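Local coordinates for oligopeptide-binding protein oppA (PDB 3DRF), which binds oligopeptides in a voluminous cavity that closes around them and serves the OppABCDF ABC transporter in peptide uptake, at residues A[46-51]-A[212-217]; A[272-277]-A[546-551]; A[305-310]-A[535-540]. All coordinates share one frame; numbering follows the deposited sequence.

Contact 1: residues A[46-51]-A[212-217]; sequences KAQWLS and PKTTTK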
ATOM      1  N   LYS A  46      -1.856 -14.360  -3.411  1.00  9.81           N
ATOM      2  CA  LYS A  46      -2.218 -13.985  -4.792  1.00 10.16           C
ATOM      3  C   LYS A  46      -0.911 -13.689  -5.510  1.00  8.96           C
ATOM      4  O   LYS A  46      -0.416 -12.598  -5.515  1.00  8.84           O
ATOM      5  CB  LYS A  46      -3.131 -12.760  -4.810  1.00 11.73           C
ATOM      6  CG  LYS A  46      -4.482 -13.044  -4.288  1.00 14.92           C
ATOM      7  CD  LYS A  46      -5.309 -11.790  -4.331  1.00 18.87           C
ATOM      8  CE  LYS A  46      -5.358 -11.091  -5.749  1.00 20.92           C
ATOM      9  NZ  LYS A  46      -5.976 -11.926  -6.708  1.00 23.62           N
ATOM     10  N   ALA A  47      -0.339 -14.721  -6.104  1.00  8.63           N
ATOM     11  CA  ALA A  47       0.920 -14.559  -6.864  1.00  8.42           C
ATOM     12  C   ALA A  47       0.688 -13.657  -8.084  1.00  8.18           C
ATOM     13  O   ALA A  47      -0.108 -13.926  -8.871  1.00  9.13           O
ATOM     14  CB  ALA A  47       1.482 -15.891  -7.348  1.00  9.49           C
ATOM     15  N   GLN A  48       1.415 -12.560  -8.103  1.00  7.27           N
ATOM     16  CA  GLN A  48       1.416 -11.610  -9.265  1.00  7.09           C
ATOM     17  C   GLN A  48       2.766 -10.922  -9.273  1.00  6.76           C
ATOM     18  O   GLN A  48       3.065 -10.120  -8.431  1.00  8.17           O
ATOM     19  CB  GLN A  48       0.274 -10.581  -9.145  1.00  6.67           C
ATOM     20  CG  GLN A  48       0.255  -9.568 -10.343  1.00  6.55           C
ATOM     21  CD  GLN A  48       0.515 -10.276 -11.691  1.00  5.79           C
ATOM     22  OE1 GLN A  48       1.507 -10.095 -12.293  1.00  6.32           O
ATOM     23  NE2 GLN A  48      -0.455 -11.052 -12.134  1.00  7.09           N
ATOM     24  N   TRP A  49       3.591 -11.295 -10.242  1.00  6.02           N
ATOM     25  CA  TRP A  49       4.990 -10.848 -10.243  1.00  5.87           C
ATOM     26  C   TRP A  49       5.204  -9.484 -10.884  1.00  5.60           C
ATOM     27  O   TRP A  49       6.245  -8.910 -10.776  1.00  5.94           O
ATOM     28  CB  TRP A  49       5.874 -11.948 -10.929  1.00  5.98           C
ATOM     29  CG  TRP A  49       5.911 -13.246 -10.061  1.00  6.06           C
ATOM     30  CD1 TRP A  49       5.049 -14.275 -10.122  1.00  6.80           C
ATOM     31  CD2 TRP A  49       6.830 -13.530  -8.999  1.00  5.95           C
ATOM     32  NE1 TRP A  49       5.394 -15.212  -9.173  1.00  6.61           N
ATOM     33  CE2 TRP A  49       6.489 -14.782  -8.482  1.00  6.59           C
ATOM     34  CE3 TRP A  49       7.944 -12.845  -8.448  1.00  6.66           C
ATOM     35  CZ2 TRP A  49       7.213 -15.398  -7.434  1.00  6.81           C
ATOM     36  CZ3 TRP A  49       8.631 -13.442  -7.386  1.00  6.87           C
ATOM     37  CH2 TRP A  49       8.251 -14.716  -6.891  1.00  7.52           C
ATOM     38  N   LEU A  50       4.152  -8.984 -11.524  1.00  5.74           N
ATOM     39  CA  LEU A  50       4.186  -7.617 -12.120  1.00  5.64           C
ATOM     40  C   LEU A  50       3.609  -6.613 -11.134  1.00  5.65           C
ATOM     41  O   LEU A  50       2.507  -6.704 -10.727  1.00  5.84           O
ATOM     42  CB  LEU A  50       3.359  -7.557 -13.431  1.00  5.98           C
ATOM     43  CG  LEU A  50       3.779  -8.503 -14.580  1.00  6.85           C
ATOM     44  CD1 LEU A  50       2.933  -8.199 -15.813  1.00  7.77           C
ATOM     45  CD2 LEU A  50       5.315  -8.367 -14.923  1.00  9.42           C
ATOM     46  N   SER A  51       4.502  -5.686 -10.742  0.50  5.52           N
ATOM     47  CA  SER A  51       4.122  -4.662  -9.758  0.50  6.04           C
ATOM     48  C   SER A  51       2.831  -3.953 -10.131  0.50  6.06           C
ATOM     49  O   SER A  51       1.951  -3.766  -9.289  0.50  6.01           O
ATOM     50  CB  SER A  51       5.254  -3.644  -9.597  0.50  6.13           C
ATOM     51  OG  SER A  51       4.995  -2.701  -8.581  0.60  6.73           O
ATOM     52  N   PRO A 212      -0.040 -18.015 -16.507  1.00  7.98           N
ATOM     53  CA  PRO A 212       1.052 -18.646 -15.749  1.00  8.52           C
ATOM     54  C   PRO A 212       2.321 -17.764 -15.795  1.00  7.86           C
ATOM     55  O   PRO A 212       3.060 -17.724 -14.883  1.00  7.83           O
ATOM     56  CB  PRO A 212       1.292 -19.963 -16.514  1.00  8.81           C
ATOM     57  CG  PRO A 212      -0.072 -20.312 -17.101  1.00 10.16           C
ATOM     58  CD  PRO A 212      -0.644 -18.950 -17.497  1.00  8.71           C
ATOM     59  N   LYS A 213       2.498 -16.995 -16.866  1.00  7.10           N
ATOM     60  CA  LYS A 213       3.728 -16.234 -17.029  1.00  7.45           C
ATOM     61  C   LYS A 213       3.868 -15.040 -16.059  1.00  6.84           C
ATOM     62  O   LYS A 213       4.895 -14.475 -15.966  1.00  7.37           O
ATOM     63  CB  LYS A 213       3.809 -15.739 -18.480  1.00  7.83           C
ATOM     64  CG  LYS A 213       4.118 -16.882 -19.513  1.00  9.66           C
ATOM     65  CD  LYS A 213       4.401 -16.315 -20.939  1.00 11.57           C
ATOM     66  CE  LYS A 213       4.949 -17.391 -21.761  1.00 14.15           C
ATOM     67  NZ  LYS A 213       5.368 -16.682 -23.025  1.00 14.27           N
ATOM     68  N   THR A 214       2.811 -14.691 -15.334  1.00  6.38           N
ATOM     69  CA  THR A 214       2.917 -13.635 -14.291  1.00  6.28           C
ATOM     70  C   THR A 214       2.563 -14.155 -12.906  1.00  6.63           C
ATOM     71  O   THR A 214       2.473 -13.403 -12.010  1.00  6.92           O
ATOM     72  CB  THR A 214       1.992 -12.406 -14.593  1.00  6.52           C
ATOM     73  OG1 THR A 214       0.612 -12.779 -14.408  1.00  6.85           O
ATOM     74  CG2 THR A 214       2.289 -11.782 -16.024  1.00  6.64           C
ATOM     75  N   THR A 215       2.371 -15.460 -12.775  1.00  7.13           N
ATOM     76  CA  THR A 215       1.831 -16.072 -11.510  1.00  7.72           C
ATOM     77  C   THR A 215       2.715 -17.248 -11.058  1.00  7.83           C
ATOM     78  O   THR A 215       3.435 -17.124 -10.124  1.00  8.84           O
ATOM     79  CB  THR A 215       0.339 -16.475 -11.685  1.00  7.67           C
ATOM     80  OG1 THR A 215       0.217 -17.381 -12.796  1.00  7.74           O
ATOM     81  CG2 THR A 215      -0.537 -15.234 -12.020  1.00  8.52           C
ATOM     82  N   THR A 216       2.656 -18.361 -11.773  1.00  8.20           N
ATOM     83  CA  THR A 216       3.394 -19.594 -11.404  1.00  9.40           C
ATOM     84  C   THR A 216       4.710 -19.750 -12.114  1.00  9.31           C
ATOM     85  O   THR A 216       5.561 -20.418 -11.614  1.00 10.16           O
ATOM     86  CB  THR A 216       2.531 -20.821 -11.693  1.00  9.91           C
ATOM     87  OG1 THR A 216       2.030 -20.700 -13.017  1.00 10.92           O
ATOM     88  CG2 THR A 216       1.336 -20.901 -10.680  1.00 11.32           C
ATOM     89  N   LYS A 217       4.892 -19.063 -13.220  1.00  9.11           N
ATOM     90  CA  LYS A 217       6.038 -19.290 -14.121  1.00  9.58           C
ATOM     91  C   LYS A 217       6.573 -17.955 -14.684  1.00  8.03           C
ATOM     92  O   LYS A 217       6.622 -17.776 -15.837  1.00  8.16           O
ATOM     93  CB  LYS A 217       5.627 -20.209 -15.329  1.00 11.27           C
ATOM     94  CG  LYS A 217       5.296 -21.701 -14.935  1.00 15.39           C
ATOM     95  CD  LYS A 217       5.119 -22.603 -16.191  1.00 20.95           C
ATOM     96  CE  LYS A 217       3.862 -22.372 -17.151  1.00 24.35           C
ATOM     97  NZ  LYS A 217       3.559 -23.301 -18.351  1.00 27.16           N
TER

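Contact 2: residues A[272-277]-A[546-551]; sequences YDIING and TPVNKR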
ATOM      1  N   TYR A 272       9.147 -22.421  10.897  1.00 13.31           N
ATOM      2  CA  TYR A 272       9.711 -21.283  10.148  1.00 12.97           C
ATOM      3  C   TYR A 272      10.881 -20.674  10.884  1.00 13.07           C
ATOM      4  O   TYR A 272      10.828 -20.554  12.081  1.00 14.74           O
ATOM      5  CB  TYR A 272       8.626 -20.230   9.871  1.00 12.75           C
ATOM      6  CG  TYR A 272       7.467 -20.821   9.085  1.00 11.71           C
ATOM      7  CD1 TYR A 272       7.649 -21.267   7.769  1.00 11.85           C
ATOM      8  CD2 TYR A 272       6.199 -20.940   9.621  1.00 12.21           C
ATOM      9  CE1 TYR A 272       6.634 -21.788   7.070  1.00 11.83           C
ATOM     10  CE2 TYR A 272       5.181 -21.493   8.892  1.00 12.10           C
ATOM     11  CZ  TYR A 272       5.398 -21.907   7.620  1.00 12.33           C
ATOM     12  OH  TYR A 272       4.401 -22.465   6.873  1.00 15.13           O
ATOM     13  N   ASP A 273      11.892 -20.262  10.164  1.00 12.35           N
ATOM     14  CA  ASP A 273      12.995 -19.486  10.698  1.00 12.37           C
ATOM     15  C   ASP A 273      12.614 -18.039  10.942  1.00 11.70           C
ATOM     16  O   ASP A 273      13.104 -17.418  11.846  1.00 11.83           O
ATOM     17  CB  ASP A 273      14.211 -19.523   9.764  1.00 12.42           C
ATOM     18  CG  ASP A 273      14.758 -20.912   9.569  1.00 13.24           C
ATOM     19  OD1 ASP A 273      15.140 -21.493  10.594  1.00 16.31           O
ATOM     20  OD2 ASP A 273      14.838 -21.400   8.462  1.00 12.77           O
ATOM     21  N   ILE A 274      11.754 -17.507  10.088  1.00 10.70           N
ATOM     22  CA  ILE A 274      11.342 -16.080  10.122  1.00 10.45           C
ATOM     23  C   ILE A 274       9.862 -16.063   9.800  1.00  9.94           C
ATOM     24  O   ILE A 274       9.461 -16.750   8.912  1.00 10.11           O
ATOM     25  CB  ILE A 274      12.107 -15.306   9.039  1.00 10.64           C
ATOM     26  CG1 ILE A 274      13.644 -15.355   9.265  1.00 11.35           C
ATOM     27  CG2 ILE A 274      11.590 -13.866   8.935  1.00 11.20           C
ATOM     28  CD1 ILE A 274      14.441 -14.730   8.179  1.00 11.97           C
ATOM     29  N   ILE A 275       9.069 -15.247  10.507  1.00  9.85           N
ATOM     30  CA  ILE A 275       7.706 -14.893  10.087  1.00  9.51           C
ATOM     31  C   ILE A 275       7.523 -13.379  10.046  1.00  9.25           C
ATOM     32  O   ILE A 275       7.776 -12.706  10.986  1.00  9.91           O
ATOM     33  CB  ILE A 275       6.601 -15.518  11.010  1.00  9.63           C
ATOM     34  CG1 ILE A 275       6.796 -17.060  11.179  1.00 11.17           C
ATOM     35  CG2 ILE A 275       5.232 -15.163  10.438  1.00 10.47           C
ATOM     36  CD1 ILE A 275       5.783 -17.708  12.067  1.00 11.97           C
ATOM     37  N   ASN A 276       7.129 -12.901   8.877  1.00  8.95           N
ATOM     38  CA  ASN A 276       6.843 -11.472   8.639  1.00  9.23           C
ATOM     39  C   ASN A 276       5.351 -11.203   8.696  1.00  9.19           C
ATOM     40  O   ASN A 276       4.561 -12.064   8.438  1.00  9.48           O
ATOM     41  CB  ASN A 276       7.443 -11.055   7.275  1.00  9.77           C
ATOM     42  CG  ASN A 276       8.965 -11.029   7.326  1.00 10.68           C
ATOM     43  OD1 ASN A 276       9.527 -10.390   8.183  1.00 11.09           O
ATOM     44  ND2 ASN A 276       9.602 -11.757   6.430  1.00 12.34           N
ATOM     45  N   GLY A 277       5.012  -9.980   9.036  1.00  9.33           N
ATOM     46  CA  GLY A 277       3.618  -9.538   9.078  1.00  9.68           C
ATOM     47  C   GLY A 277       2.787  -9.932  10.279  1.00  9.94           C
ATOM     48  O   GLY A 277       1.612  -9.837  10.242  1.00 10.07           O
ATOM     49  N   THR A 546       9.579  -8.694  13.726  1.00  8.52           N
ATOM     50  CA  THR A 546       9.794  -9.965  13.031  1.00  8.88           C
ATOM     51  C   THR A 546      10.638 -10.850  13.930  1.00  8.73           C
ATOM     52  O   THR A 546      11.732 -10.516  14.249  1.00  8.62           O
ATOM     53  CB  THR A 546      10.567  -9.728  11.724  1.00  9.76           C
ATOM     54  OG1 THR A 546       9.690  -9.043  10.819  1.00 11.79           O
ATOM     55  CG2 THR A 546      11.021 -11.069  11.049  1.00 10.41           C
ATOM     56  N   PRO A 547      10.144 -12.001  14.332  1.00  8.99           N
ATOM     57  CA  PRO A 547      11.014 -12.971  15.005  1.00  9.60           C
ATOM     58  C   PRO A 547      11.927 -13.735  14.006  1.00 10.04           C
ATOM     59  O   PRO A 547      11.547 -14.066  12.928  1.00  9.67           O
ATOM     60  CB  PRO A 547      10.013 -13.940  15.662  1.00 10.21           C
ATOM     61  CG  PRO A 547       8.838 -13.949  14.743  1.00 10.03           C
ATOM     62  CD  PRO A 547       8.767 -12.529  14.167  1.00  9.26           C
ATOM     63  N   VAL A 548      13.157 -13.953  14.444  1.00 10.22           N
ATOM     64  CA  VAL A 548      14.196 -14.584  13.651  1.00 10.44           C
ATOM     65  C   VAL A 548      14.879 -15.673  14.488  1.00 11.32           C
ATOM     66  O   VAL A 548      15.394 -15.385  15.527  1.00 12.24           O
ATOM     67  CB  VAL A 548      15.259 -13.547  13.188  1.00 10.25           C
ATOM     68  CG1 VAL A 548      16.306 -14.243  12.347  1.00 11.15           C
ATOM     69  CG2 VAL A 548      14.572 -12.389  12.403  1.00 10.95           C
ATOM     70  N   ASN A 549      14.863 -16.910  14.017  1.00 12.03           N
ATOM     71  CA  ASN A 549      15.523 -18.035  14.725  1.00 13.41           C
ATOM     72  C   ASN A 549      16.989 -17.683  14.898  1.00 13.80           C
ATOM     73  O   ASN A 549      17.612 -17.147  14.045  1.00 13.34           O
ATOM     74  CB  ASN A 549      15.352 -19.328  13.903  1.00 14.14           C
ATOM     75  CG  ASN A 549      15.933 -20.547  14.580  1.00 16.33           C
ATOM     76  OD1 ASN A 549      17.110 -20.664  14.763  1.00 17.55           O
ATOM     77  ND2 ASN A 549      15.074 -21.463  14.885  1.00 20.49           N
ATOM     78  N   LYS A 550      17.525 -18.007  16.068  1.00 14.56           N
ATOM     79  CA  LYS A 550      18.941 -17.714  16.353  1.00 16.20           C
ATOM     80  C   LYS A 550      19.980 -18.379  15.429  1.00 16.43           C
ATOM     81  O   LYS A 550      21.049 -17.935  15.373  1.00 17.34           O
ATOM     82  CB  LYS A 550      19.276 -17.914  17.858  1.00 16.91           C
ATOM     83  CG  LYS A 550      18.538 -16.932  18.706  1.00 19.43           C
ATOM     84  CD  LYS A 550      18.953 -17.014  20.163  1.00 22.71           C
ATOM     85  CE  LYS A 550      18.012 -16.298  21.054  1.00 24.38           C
ATOM     86  NZ  LYS A 550      18.285 -16.561  22.543  1.00 26.39           N
ATOM     87  N   ARG A 551      19.572 -19.378  14.680  1.00 16.60           N
ATOM     88  CA  ARG A 551      20.471 -19.996  13.732  1.00 17.14           C
ATOM     89  C   ARG A 551      20.738 -19.089  12.494  1.00 17.15           C
ATOM     90  O   ARG A 551      21.707 -19.253  11.809  1.00 17.72           O
ATOM     91  CB  ARG A 551      19.967 -21.375  13.293  1.00 17.34           C
ATOM     92  CG  ARG A 551      18.905 -21.311  12.164  1.00 17.89           C
ATOM     93  CD  ARG A 551      18.528 -22.682  11.717  1.00 19.18           C
ATOM     94  NE  ARG A 551      17.715 -22.698  10.502  1.00 19.23           N
ATOM     95  CZ  ARG A 551      18.038 -23.313   9.375  1.00 21.01           C
ATOM     96  NH1 ARG A 551      19.188 -23.915   9.235  1.00 22.41           N
ATOM     97  NH2 ARG A 551      17.221 -23.251   8.348  1.00 20.88           N
TER
HETATM   98  O   HOH W   1      12.652 -21.755  13.824  1.00 23.69           O
HETATM   99  O   HOH W   2       6.845  -7.902  10.145  1.00 23.67           O

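Contact 3: residues A[305-310]-A[535-540]; sequences MYYNLG and YVIPTN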
ATOM      1  N   MET A 305     -10.116   4.669   8.657  1.00  6.72           N
ATOM      2  CA  MET A 305     -11.491   4.356   8.398  1.00  6.34           C
ATOM      3  C   MET A 305     -12.001   5.194   7.193  1.00  6.43           C
ATOM      4  O   MET A 305     -11.866   6.382   7.135  1.00  7.20           O
ATOM      5  CB  MET A 305     -12.297   4.708   9.674  1.00  7.09           C
ATOM      6  CG  MET A 305     -13.814   4.380   9.561  1.00  7.27           C
ATOM      7  SD  MET A 305     -14.668   4.389  11.193  1.00  8.23           S
ATOM      8  CE  MET A 305     -14.466   6.143  11.665  1.00  9.27           C
ATOM      9  N   TYR A 306     -12.604   4.514   6.234  1.00  6.02           N
ATOM     10  CA  TYR A 306     -13.151   5.107   5.012  1.00  6.46           C
ATOM     11  C   TYR A 306     -14.660   5.218   5.065  1.00  6.11           C
ATOM     12  O   TYR A 306     -15.321   4.320   5.550  1.00  6.83           O
ATOM     13  CB  TYR A 306     -12.865   4.179   3.808  1.00  6.88           C
ATOM     14  CG  TYR A 306     -11.425   4.229   3.298  1.00  6.21           C
ATOM     15  CD1 TYR A 306     -11.042   5.107   2.252  1.00  5.96           C
ATOM     16  CD2 TYR A 306     -10.446   3.434   3.840  1.00  7.59           C
ATOM     17  CE1 TYR A 306      -9.746   5.159   1.756  1.00  6.62           C
ATOM     18  CE2 TYR A 306      -9.140   3.474   3.338  1.00  9.18           C
ATOM     19  CZ  TYR A 306      -8.814   4.330   2.313  1.00  7.71           C
ATOM     20  OH  TYR A 306      -7.502   4.354   1.882  1.00  9.69           O
ATOM     21  N   TYR A 307     -15.169   6.288   4.466  1.00  5.88           N
ATOM     22  CA  TYR A 307     -16.617   6.458   4.203  1.00  5.77           C
ATOM     23  C   TYR A 307     -16.865   6.365   2.685  1.00  5.46           C
ATOM     24  O   TYR A 307     -16.158   6.967   1.913  1.00  6.28           O
ATOM     25  CB  TYR A 307     -17.061   7.810   4.730  1.00  6.28           C
ATOM     26  CG  TYR A 307     -16.904   7.988   6.244  1.00  6.23           C
ATOM     27  CD1 TYR A 307     -17.381   7.035   7.159  1.00  7.18           C
ATOM     28  CD2 TYR A 307     -16.258   9.117   6.739  1.00  5.72           C
ATOM     29  CE1 TYR A 307     -17.254   7.226   8.525  1.00  7.36           C
ATOM     30  CE2 TYR A 307     -16.131   9.341   8.113  1.00  6.56           C
ATOM     31  CZ  TYR A 307     -16.637   8.374   8.980  1.00  6.03           C
ATOM     32  OH  TYR A 307     -16.553   8.572  10.325  1.00  7.09           O
ATOM     33  N   ASN A 308     -17.946   5.699   2.313  1.00  5.62           N
ATOM     34  CA  ASN A 308     -18.269   5.514   0.901  1.00  6.12           C
ATOM     35  C   ASN A 308     -19.131   6.692   0.448  1.00  5.72           C
ATOM     36  O   ASN A 308     -20.269   6.825   0.830  1.00  6.41           O
ATOM     37  CB  ASN A 308     -19.007   4.175   0.730  1.00  6.30           C
ATOM     38  CG  ASN A 308     -19.155   3.778  -0.729  1.00  5.83           C
ATOM     39  OD1 ASN A 308     -18.584   4.338  -1.596  1.00  6.71           O
ATOM     40  ND2 ASN A 308     -19.951   2.760  -0.959  1.00  7.34           N
ATOM     41  N   LEU A 309     -18.548   7.534  -0.407  1.00  5.92           N
ATOM     42  CA  LEU A 309     -19.158   8.814  -0.788  1.00  6.64           C
ATOM     43  C   LEU A 309     -19.370   8.999  -2.283  1.00  6.77           C
ATOM     44  O   LEU A 309     -19.768  10.013  -2.698  1.00  6.87           O
ATOM     45  CB  LEU A 309     -18.256   9.960  -0.284  1.00  7.07           C
ATOM     46  CG  LEU A 309     -18.054   9.963   1.247  1.00  7.78           C
ATOM     47  CD1 LEU A 309     -17.012  11.075   1.584  1.00  9.18           C
ATOM     48  CD2 LEU A 309     -19.338  10.204   2.070  1.00  9.11           C
ATOM     49  N   GLY A 310     -19.061   7.994  -3.071  1.00  6.67           N
ATOM     50  CA  GLY A 310     -19.217   8.134  -4.510  1.00  6.75           C
ATOM     51  C   GLY A 310     -18.938   6.858  -5.287  1.00  6.71           C
ATOM     52  O   GLY A 310     -19.093   5.793  -4.808  1.00  8.26           O
ATOM     53  N   TYR A 535     -13.486  12.818   5.265  1.00  5.99           N
ATOM     54  CA  TYR A 535     -13.813  11.787   4.284  1.00  5.63           C
ATOM     55  C   TYR A 535     -13.181  10.447   4.661  1.00  5.83           C
ATOM     56  O   TYR A 535     -13.712   9.447   4.314  1.00  6.32           O
ATOM     57  CB  TYR A 535     -13.312  12.215   2.901  1.00  6.18           C
ATOM     58  CG  TYR A 535     -13.915  13.525   2.351  1.00  6.43           C
ATOM     59  CD1 TYR A 535     -15.257  13.854   2.502  1.00  6.28           C
ATOM     60  CD2 TYR A 535     -13.120  14.435   1.654  1.00  6.82           C
ATOM     61  CE1 TYR A 535     -15.775  15.031   1.956  1.00  6.90           C
ATOM     62  CE2 TYR A 535     -13.644  15.603   1.119  1.00  6.74           C
ATOM     63  CZ  TYR A 535     -14.951  15.867   1.258  1.00  7.01           C
ATOM     64  OH  TYR A 535     -15.547  17.001   0.719  1.00  8.56           O
ATOM     65  N   VAL A 536     -12.062  10.524   5.386  1.00  6.04           N
ATOM     66  CA  VAL A 536     -11.445   9.351   6.019  1.00  7.00           C
ATOM     67  C   VAL A 536     -11.019   9.811   7.422  1.00  6.84           C
ATOM     68  O   VAL A 536     -10.833  10.978   7.650  1.00  7.32           O
ATOM     69  CB  VAL A 536     -10.226   8.836   5.202  1.00  6.69           C
ATOM     70  CG1 VAL A 536     -10.667   8.383   3.782  1.00  7.57           C
ATOM     71  CG2 VAL A 536      -9.116   9.916   5.128  1.00  8.69           C
ATOM     72  N   ILE A 537     -10.899   8.849   8.307  1.00  6.31           N
ATOM     73  CA  ILE A 537     -10.475   9.111   9.686  1.00  6.81           C
ATOM     74  C   ILE A 537      -9.203   8.251   9.960  1.00  7.05           C
ATOM     75  O   ILE A 537      -9.209   7.081   9.862  1.00  7.32           O
ATOM     76  CB  ILE A 537     -11.579   8.682  10.707  1.00  6.88           C
ATOM     77  CG1 ILE A 537     -12.978   9.316  10.407  1.00  7.60           C
ATOM     78  CG2 ILE A 537     -11.131   8.989  12.156  1.00  7.65           C
ATOM     79  CD1 ILE A 537     -13.016  10.867  10.521  1.00  9.03           C
ATOM     80  N   PRO A 538      -8.110   8.924  10.348  1.00  7.15           N
ATOM     81  CA  PRO A 538      -6.871   8.166  10.633  1.00  7.20           C
ATOM     82  C   PRO A 538      -7.123   7.250  11.837  1.00  6.84           C
ATOM     83  O   PRO A 538      -7.754   7.649  12.766  1.00  8.79           O
ATOM     84  CB  PRO A 538      -5.850   9.244  11.009  1.00  7.70           C
ATOM     85  CG  PRO A 538      -6.418  10.537  10.417  1.00  8.09           C
ATOM     86  CD  PRO A 538      -7.909  10.385  10.526  1.00  8.06           C
ATOM     87  N   THR A 539      -6.588   6.067  11.823  1.00  6.58           N
ATOM     88  CA  THR A 539      -6.776   5.096  12.942  1.00  6.89           C
ATOM     89  C   THR A 539      -5.467   4.917  13.750  1.00  7.08           C
ATOM     90  O   THR A 539      -5.327   5.434  14.791  1.00  7.26           O
ATOM     91  CB  THR A 539      -7.389   3.769  12.408  1.00  6.82           C
ATOM     92  OG1 THR A 539      -8.580   4.113  11.700  1.00  7.45           O
ATOM     93  CG2 THR A 539      -7.744   2.848  13.594  1.00  8.24           C
ATOM     94  N   ASN A 540      -4.544   4.150  13.194  1.00  7.17           N
ATOM     95  CA  ASN A 540      -3.247   3.835  13.861  1.00  7.67           C
ATOM     96  C   ASN A 540      -1.960   4.048  13.036  1.00  7.69           C
ATOM     97  O   ASN A 540      -1.919   3.901  11.835  1.00  7.95           O
ATOM     98  CB  ASN A 540      -3.220   2.376  14.311  1.00  8.26           C
ATOM     99  CG  ASN A 540      -4.079   2.106  15.529  1.00 10.08           C
ATOM    100  OD1 ASN A 540      -4.772   1.142  15.573  1.00 15.41           O
ATOM    101  ND2 ASN A 540      -3.997   2.916  16.445  1.00  8.79           N
TER
HETATM  102  O   HOH W   3     -13.794   8.526   1.702  1.00  8.83           O

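Contact 1: residues A[46-51]-A[212-217]
The CA atoms nearest each other across 46-51 and 212-217 are those of A47 and T215, 5.0 Å apart, and W49 N donates to T214 O over 3.0 Å. That carbonyl also takes a CA-H...O contact from Q48. The indole of W49 adds a second grip. Its NE1 bonds T215 O at 2.9 Å, and the acceptor lies nearly in the ring plane, 6° out of it. The bond is well off straight, 132° at the hydrogen. Two successive carbonyls are thus held by the backbone and side chain of one tryptophan. Neither segment here is a strand. Two loops meet, one following strand 34-40 and one leading to strand 224-230, and both strands belong to the same mixed sheet of this solute-binding fold. F59 packs edge-to-face with the W49 ring. Q48 leaves its backbone with CG anti to N (chi1 180°) and then bends at chi2, which brings the amide beside T214. NE2 reaches T214 OG1 at 3.0 Å, close to the amide plane. The same hydroxyl is also hydrogen-bonded to L208 O. At the other end of the amide, OE1 accepts from L50 N on a lone pair. Bonds at both ends limit its rotation. A leucine in place of Q48 would probably leave L50 N without this acceptor and T214 OG1 without its amide donor. L50 CD1 rests on T214 CG2 at 3.6 Å, the two side chains crossing at about a right angle. T215 CG2 lies 3.4 Å from A47 O, while T215 OG1 bonds S211 O.

Contact 2: residues A[272-277]-A[546-551]
D273 sets CG anti to its own carbonyl carbon (chi1 -62°), and R551 runs extended from CG to NE, which brings carboxylate and guanidinium together. The salt bridge is side-on and uses two nitrogens. R551 NE meets D273 OD1 at 2.8 Å, almost straight, and NH2 meets OD2 at 3.0 Å. Both oxygens lie near the guanidinium plane, but the two flat groups are turned 41° apart. NE therefore comes to OD1 from above the carboxylate plane, while NH2 uses the syn side of OD2. OD2 is shared with the backbone N of K36.

The backbone of D273 is used too, its O accepting from N549 N at 2.8 Å. N549 OD1 in turn accepts from R551 N, an Asx turn where the strand ends. This turn ties R551 to the residue whose N binds D273 O. A water links N549 ND2 to Y272 O.

Further along, I274 and V548 form a single bridge between antiparallel strands, their CA atoms 4.8 Å apart. I274 CG2 lies against T546 CG2 at 3.6 Å, the side chains crossing at a slant. T546 OG1 donates to N276 OD1 at 3.0 Å, in the plane of the amide carbonyl. A second water joins this hydroxyl to G277 N. P547 CD sits 3.3 Å from I275 O. P547 O and I275 N are buried without a conventional hydrogen-bonding partner; P547 O takes a CA-H...O contact from I274.

The bridge joins edge strand 274-276 of a five-stranded mixed sheet to the end of strand 536-549 of another sheet. Strand 34-40 bonds 274-276 on its other side. Strand 292-307 flanks 546-549, with Y292 touching P547 and N549. Helix 263-268 places L267 against both I275 and P547.

Contact 3: residues A[305-310]-A[535-540]
M305 and I537 lie side by side and point the same way, with M305 CE 3.7 Å from I537 CG1. M305 gets there with CG anti to its backbone N (chi1 -178°) and a bend at chi3. I537 CG1 also touches the end of Y307, nearest at its OH. V536 CG1 packs against Y306 CD1 at 3.6 Å on the opposite face of the sheet. Beyond Y307, L309 CD1 meets Y535 CD1 at 3.4 Å, L309 standing roughly square to Y535.

Strands 305-307 and 536-538 are antiparallel neighbours in a mixed sheet of this solute-binding protein. M305 and I537 are a hydrogen-bonded pair: M305 N gives to I537 O at 2.8 Å, and I537 N gives to M305 O at 2.9 Å. Y306 and V536 are the non-hydrogen-bonded pair. Pairing frays at Y535, whose O has only a weak bond from Y307 N across the segments. A water donates to Y535 O and Y307 O. At the other end T539 and N540 both face S303, a classic beta bulge, and T539 OG1 bonds R340.

Strand 468-474 flanks 305-307 on its other edge. Helix 330-339 packs I336 on M305 and Y307, while helix 516-533 sets M530 against V536.

Overall arrangement
Contacts 2 and 3 share strand 536-549. Contact 3 is near its start and contact 2 at its end. Their centres are 34 Å apart and their nearest atoms about 14 Å. Contact 3 is nested inside the chain loop that contact 2 closes. Through contact 2 the sheet of contact 3 is linked to the one that holds 34-40. Contact 1 closes earlier in the chain. Its centre lies 25 Å from that of contact 2 and 31 Å from that of contact 3, on the opposite side of the chain's centre from the latter. None of the three touches another. The structure is the closed form with an endogenous peptide bound.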